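Local coordinates for MstE (Scytonema sp. PCC 10023, PDB 6SBF), which probably catalyses, as a single-domain class II (type II) terpene cyclase, the cyclisation of isoprenoid precursors into complex merosterol scaffolds, at residues 91-96 with 101-106; 204-209 with 242-247. The protein carries 1 engineered substitution. All coordinates share one frame; numbering follows the deposited sequence.

The two contacts fix loops of the α6-α6 barrel in different ways. Contact 1 folds a helix-to-helix loop against itself through stacked rings and an arginine-carbonyl grip, whereas contact 2 presses a loop with a QW-like sequence against a later helix without a single direct hydrogen bond. Their centres are about 35 Å apart on opposite sides of the chain's centre, lying about 20 Å and about 16 Å from it respectively, and their nearest atoms are about 16 Å apart. They follow in series along the chain. The structure is substrate-free; a beta-mercaptoethanol about 4 Å from the H93 side chain in contact 1 probably comes from the crystallisation liquor.

Contact 1 (91-96 with 101-106); sequences RDHRPT and YNYILC
H93 and Y103 lay their rings face against face in an offset stack, centroids 3.8 Å apart and planes only 6° from parallel. Two torsions bring the rings together: H93 sets CG between its backbone N and carbonyl carbon (chi1 59°), while Y103 sends CG opposite its backbone N. The phenol carbon CE1 of Y103 thus covers the middle of one imidazole face, and CG of R94 covers the middle of the other. H93 NE2 is also placed to donate to Y103 O at 2.9 Å, a less certain bond because that oxygen sits too close to another atom of the model.

The same H93 NE2 stands over the centre of one face of the R94 guanidinium, 3.5 Å above its plane. That group uses its edge for hydrogen bonding: R94 NE and NH2 both donate in plane to L105 O, at 3.0 and 3.1 Å, a side-on fork on one carbonyl that fixes the guanidinium's rotation. A salt bridge from R94 NH1 to E59 restrains it further.

R91 brings CD to the phenol edge, 3.6 Å from Y103 CD1, with its guanidinium turned 80° from the ring and Y103 CB covering one guanidinium face toward the rim. Salt bridges to E59 and D58 hold its NH1. On the opposing segment, a type I turn from N102 to L105 presents the gripped carbonyl. Together these contacts pin back upon itself the long loop joining helices 75-90 and 109-121 of the α6-α6 barrel.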
loop_
_atom_site.group_PDB
_atom_site.type_symbol
_atom_site.label_atom_id
_atom_site.label_comp_id
_atom_site.label_asym_id
_atom_site.label_seq_id
_atom_site.Cartn_x
_atom_site.Cartn_y
_atom_site.Cartn_z
ATOM N N ARG A 91 12.220 13.742 -11.189
ATOM C CA ARG A 91 11.991 12.536 -12.037
ATOM C C ARG A 91 10.949 12.895 -13.096
ATOM O O ARG A 91 9.781 12.422 -13.032
ATOM C CB ARG A 91 11.619 11.334 -11.179
ATOM C CG ARG A 91 12.709 10.822 -10.264
ATOM C CD ARG A 91 13.838 10.131 -11.028
ATOM N NE ARG A 91 14.884 9.677 -10.149
ATOM C CZ ARG A 91 14.881 8.502 -9.517
ATOM N NH1 ARG A 91 13.965 7.565 -9.749
ATOM N NH2 ARG A 91 15.849 8.235 -8.667
ATOM N N ASP A 92 11.350 13.702 -14.054
ATOM C CA ASP A 92 10.499 14.280 -15.102
ATOM C C ASP A 92 10.899 13.772 -16.478
ATOM O O ASP A 92 10.596 14.433 -17.486
ATOM C CB ASP A 92 10.564 15.816 -15.029
ATOM C CG ASP A 92 11.907 16.423 -15.421
ATOM O OD1 ASP A 92 12.865 15.642 -15.586
ATOM O OD2 ASP A 92 11.962 17.610 -15.635
ATOM N N HIS A 93 11.515 12.614 -16.534
ATOM C CA HIS A 93 12.081 12.056 -17.780
ATOM C C HIS A 93 11.056 11.331 -18.640
ATOM O O HIS A 93 11.381 11.034 -19.780
ATOM C CB HIS A 93 13.283 11.193 -17.434
ATOM C CG HIS A 93 12.973 10.058 -16.517
ATOM N ND1 HIS A 93 12.509 10.258 -15.231
ATOM C CD2 HIS A 93 13.092 8.710 -16.679
ATOM C CE1 HIS A 93 12.367 9.079 -14.653
ATOM N NE2 HIS A 93 12.732 8.120 -15.503
ATOM N N ARG A 94 9.877 11.009 -18.131
ATOM C CA ARG A 94 8.913 10.224 -18.927
ATOM C C ARG A 94 7.945 11.168 -19.614
ATOM O O ARG A 94 7.411 12.053 -18.970
ATOM C CB ARG A 94 8.173 9.240 -18.015
ATOM C CG ARG A 94 9.096 8.319 -17.242
ATOM C CD ARG A 94 8.311 7.293 -16.447
ATOM N NE ARG A 94 9.151 6.486 -15.587
ATOM C CZ ARG A 94 9.592 6.823 -14.370
ATOM N NH1 ARG A 94 9.237 7.975 -13.831
ATOM N NH2 ARG A 94 10.393 6.029 -13.679
ATOM N N PRO A 95 7.622 10.935 -20.881
ATOM C CA PRO A 95 6.803 11.873 -21.627
ATOM C C PRO A 95 5.372 11.983 -21.117
ATOM O O PRO A 95 4.697 12.992 -21.356
ATOM C CB PRO A 95 6.793 11.344 -23.057
ATOM C CG PRO A 95 7.370 9.950 -22.990
ATOM C CD PRO A 95 8.184 9.859 -21.722
ATOM N N THR A 96 4.889 10.933 -20.430
ATOM C CA THR A 96 3.507 10.935 -19.878
ATOM C C THR A 96 3.419 11.750 -18.585
ATOM O O THR A 96 2.307 12.053 -18.181
ATOM C CB THR A 96 3.034 9.497 -19.616
ATOM O OG1 THR A 96 3.929 8.992 -18.634
ATOM C CG2 THR A 96 2.949 8.620 -20.848
ATOM N N TYR A 101 8.408 2.425 -10.776
ATOM C CA TYR A 101 9.053 1.715 -9.663
ATOM C C TYR A 101 10.365 2.439 -9.303
ATOM O O TYR A 101 10.656 2.641 -8.148
ATOM C CB TYR A 101 9.310 0.293 -10.137
ATOM C CG TYR A 101 10.148 -0.591 -9.267
ATOM C CD1 TYR A 101 9.662 -1.169 -8.121
ATOM C CD2 TYR A 101 11.474 -0.866 -9.621
ATOM C CE1 TYR A 101 10.424 -2.007 -7.334
ATOM C CE2 TYR A 101 12.240 -1.679 -8.806
ATOM C CZ TYR A 101 11.750 -2.242 -7.659
ATOM O OH TYR A 101 12.518 -3.083 -6.909
ATOM N N ASN A 102 11.132 2.752 -10.339
ATOM C CA ASN A 102 12.398 3.488 -10.190
ATOM C C ASN A 102 12.693 4.134 -11.555
ATOM O O ASN A 102 11.881 4.101 -12.487
ATOM C CB ASN A 102 13.572 2.613 -9.694
ATOM C CG ASN A 102 13.928 1.509 -10.663
ATOM O OD1 ASN A 102 13.649 1.659 -11.857
ATOM N ND2 ASN A 102 14.579 0.473 -10.110
ATOM N N TYR A 103 13.856 4.802 -11.679
ATOM C CA TYR A 103 14.148 5.616 -12.869
ATOM C C TYR A 103 14.033 4.819 -14.163
ATOM O O TYR A 103 13.584 5.343 -15.182
ATOM C CB TYR A 103 15.576 6.183 -12.793
ATOM C CG TYR A 103 15.910 7.161 -13.880
ATOM C CD1 TYR A 103 15.647 8.506 -13.729
ATOM C CD2 TYR A 103 16.479 6.767 -15.060
ATOM C CE1 TYR A 103 15.964 9.433 -14.707
ATOM C CE2 TYR A 103 16.785 7.664 -16.077
ATOM C CZ TYR A 103 16.491 9.007 -15.904
ATOM O OH TYR A 103 16.767 9.869 -16.916
ATOM N N ILE A 104 14.503 3.564 -14.129
ATOM C CA ILE A 104 14.682 2.811 -15.397
ATOM C C ILE A 104 13.361 2.151 -15.811
ATOM O O ILE A 104 13.228 1.756 -16.962
ATOM C CB ILE A 104 15.834 1.808 -15.311
ATOM C CG1 ILE A 104 15.556 0.678 -14.316
ATOM C CG2 ILE A 104 17.169 2.506 -15.060
ATOM C CD1 ILE A 104 16.551 -0.433 -14.414
ATOM N N LEU A 105 12.395 2.067 -14.914
ATOM C CA LEU A 105 11.079 1.507 -15.284
ATOM C C LEU A 105 10.209 2.521 -16.000
ATOM O O LEU A 105 10.349 3.772 -15.790
ATOM C CB LEU A 105 10.321 1.025 -14.054
ATOM C CG LEU A 105 10.225 -0.485 -13.915
ATOM C CD1 LEU A 105 9.418 -1.086 -15.072
ATOM C CD2 LEU A 105 11.596 -1.138 -13.762
ATOM N N CYS A 106 9.290 2.025 -16.808
ATOM C CA CYS A 106 8.238 2.852 -17.400
ATOM C C CYS A 106 7.303 3.329 -16.286
ATOM O O CYS A 106 7.328 2.845 -15.158
ATOM C CB CYS A 106 7.469 2.090 -18.460
ATOM S SG CYS A 106 6.677 0.581 -17.845
#

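Contact 2 (204-209 with 242-247); sequences QGNWEG and VAWGLK
N206 rests its CB on one face of the W244 indole, a CH-pi contact in which CB lies 3.5 Å from the centroid of the five-membered ring and 14° off the ring normal. The nearest pair is N206 CB and W244 CE2, at 3.4 Å. Beyond CB the amide continues past the NE1 rim of the indole, N206 CG 3.6 Å from W244 NE1, its plane 13° from that of the indole. W244 reaches across from helix 235-248 with CG opposite its backbone N. At the root of the indole, Q204 O packs 3.6 Å from W244 CB.

The next shell fixes the asparagine. Its OD1 is hydrogen-bonded to T202 OG1, and its ND2 makes a weak bond to W207 O, so that both ends of the amide are engaged while CB faces the indole. G205 brings the loop close to the helix with a positive phi of 101°, a conformation suited to glycine, and its O accepts from Q201 NE2.

Farther out, the CB bond of W207 points away from helix 235-248. Its NE1 bonds to L197 O in helix 187-200, its backbone N to T219 OG1 in helix 215-229, and its side chain touches Q201. Glutamine, three residues, glycine, one residue and tryptophan, from Q201 to W207, are consistent with the end of a QW motif of squalene-hopene-type cyclases, in which the glutamine and tryptophan link neighbouring helices, here those of the α6-α6 barrel.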
loop_
_atom_site.group_PDB
_atom_site.type_symbol
_atom_site.label_atom_id
_atom_site.label_comp_id
_atom_site.label_asym_id
_atom_site.label_seq_id
_atom_site.Cartn_x
_atom_site.Cartn_y
_atom_site.Cartn_z
ATOM N N GLN A 204 -17.439 -12.938 0.807
ATOM C CA GLN A 204 -16.998 -12.937 2.214
ATOM C C GLN A 204 -16.788 -11.490 2.737
ATOM O O GLN A 204 -16.531 -11.322 3.950
ATOM C CB GLN A 204 -15.745 -13.767 2.421
ATOM C CG GLN A 204 -16.003 -15.238 2.152
ATOM C CD GLN A 204 -15.970 -15.571 0.688
ATOM O OE1 GLN A 204 -15.429 -14.845 -0.147
ATOM N NE2 GLN A 204 -16.459 -16.757 0.370
ATOM N N GLY A 205 -16.896 -10.490 1.868
ATOM C CA GLY A 205 -16.756 -9.083 2.301
ATOM C C GLY A 205 -15.428 -8.445 2.008
ATOM O O GLY A 205 -15.294 -7.216 2.156
ATOM N N ASN A 206 -14.453 -9.220 1.604
ATOM C CA ASN A 206 -13.127 -8.680 1.269
ATOM C C ASN A 206 -12.999 -8.395 -0.223
ATOM O O ASN A 206 -13.833 -8.755 -1.028
ATOM C CB ASN A 206 -12.023 -9.612 1.760
ATOM C CG ASN A 206 -11.963 -10.930 0.988
ATOM O OD1 ASN A 206 -12.925 -11.690 1.047
ATOM N ND2 ASN A 206 -10.866 -11.145 0.260
ATOM N N TRP A 207 -11.869 -7.799 -0.564
ATOM C CA TRP A 207 -11.381 -7.697 -1.944
ATOM C C TRP A 207 -10.061 -8.458 -2.012
ATOM O O TRP A 207 -9.420 -8.694 -0.973
ATOM C CB TRP A 207 -11.185 -6.225 -2.344
ATOM C CG TRP A 207 -12.463 -5.492 -2.623
ATOM C CD1 TRP A 207 -12.965 -5.233 -3.858
ATOM C CD2 TRP A 207 -13.355 -4.863 -1.677
ATOM N NE1 TRP A 207 -14.131 -4.529 -3.764
ATOM C CE2 TRP A 207 -14.384 -4.270 -2.433
ATOM C CE3 TRP A 207 -13.376 -4.737 -0.296
ATOM C CZ2 TRP A 207 -15.455 -3.592 -1.837
ATOM C CZ3 TRP A 207 -14.409 -4.035 0.310
ATOM C CH2 TRP A 207 -15.435 -3.486 -0.462
ATOM N N GLU A 208 -9.721 -8.814 -3.230
ATOM C CA GLU A 208 -8.454 -9.462 -3.562
ATOM C C GLU A 208 -7.679 -8.558 -4.520
ATOM O O GLU A 208 -8.267 -8.035 -5.468
ATOM C CB GLU A 208 -8.705 -10.829 -4.197
ATOM C CG GLU A 208 -9.509 -11.797 -3.345
ATOM C CD GLU A 208 -9.814 -13.115 -4.043
ATOM O OE1 GLU A 208 -9.664 -13.173 -5.258
ATOM O OE2 GLU A 208 -10.314 -14.009 -3.377
ATOM N N GLY A 209 -6.393 -8.439 -4.274
ATOM C CA GLY A 209 -5.506 -7.644 -5.114
ATOM C C GLY A 209 -4.810 -8.459 -6.196
ATOM O O GLY A 209 -4.928 -9.688 -6.262
ATOM N N VAL A 242 -15.462 -4.685 7.287
ATOM C CA VAL A 242 -15.033 -4.624 8.703
ATOM C C VAL A 242 -15.281 -5.973 9.404
ATOM O O VAL A 242 -14.411 -6.430 10.147
ATOM C CB VAL A 242 -15.735 -3.461 9.432
ATOM C CG1 VAL A 242 -15.493 -3.514 10.921
ATOM C CG2 VAL A 242 -15.288 -2.112 8.883
ATOM N N ALA A 243 -16.424 -6.593 9.178
ATOM C CA ALA A 243 -16.719 -7.913 9.774
ATOM C C ALA A 243 -15.678 -8.944 9.291
ATOM O O ALA A 243 -15.263 -9.779 10.108
ATOM C CB ALA A 243 -18.121 -8.349 9.413
ATOM N N TRP A 244 -15.319 -8.895 8.015
ATOM C CA TRP A 244 -14.254 -9.797 7.500
ATOM C C TRP A 244 -12.943 -9.516 8.263
ATOM O O TRP A 244 -12.248 -10.437 8.689
ATOM C CB TRP A 244 -14.107 -9.636 5.991
ATOM C CG TRP A 244 -12.899 -10.359 5.438
ATOM C CD1 TRP A 244 -12.889 -11.633 4.930
ATOM C CD2 TRP A 244 -11.583 -9.839 5.237
ATOM N NE1 TRP A 244 -11.654 -11.950 4.475
ATOM C CE2 TRP A 244 -10.828 -10.874 4.649
ATOM C CE3 TRP A 244 -10.991 -8.584 5.447
ATOM C CZ2 TRP A 244 -9.529 -10.703 4.217
ATOM C CZ3 TRP A 244 -9.684 -8.407 5.042
ATOM C CH2 TRP A 244 -8.970 -9.466 4.482
ATOM N N GLY A 245 -12.590 -8.246 8.441
ATOM C CA GLY A 245 -11.359 -7.878 9.172
ATOM C C GLY A 245 -11.367 -8.411 10.591
ATOM O O GLY A 245 -10.347 -8.857 11.108
ATOM N N LEU A 246 -12.527 -8.318 11.236
ATOM C CA LEU A 246 -12.653 -8.800 12.621
ATOM C C LEU A 246 -12.375 -10.321 12.653
ATOM O O LEU A 246 -11.719 -10.790 13.596
ATOM C CB LEU A 246 -14.062 -8.452 13.120
ATOM C CG LEU A 246 -14.313 -8.809 14.550
ATOM C CD1 LEU A 246 -13.371 -8.053 15.484
ATOM C CD2 LEU A 246 -15.750 -8.472 14.855
ATOM N N LYS A 247 -12.850 -11.069 11.642
ATOM C CA LYS A 247 -12.582 -12.540 11.516
ATOM C C LYS A 247 -11.088 -12.811 11.278
ATOM O O LYS A 247 -10.546 -13.773 11.783
ATOM C CB LYS A 247 -13.494 -13.133 10.423
ATOM C CG LYS A 247 -13.517 -14.652 10.358
ATOM C CD LYS A 247 -12.555 -15.382 9.433
ATOM C CE LYS A 247 -12.834 -16.881 9.409
ATOM N NZ LYS A 247 -11.602 -17.710 9.340
#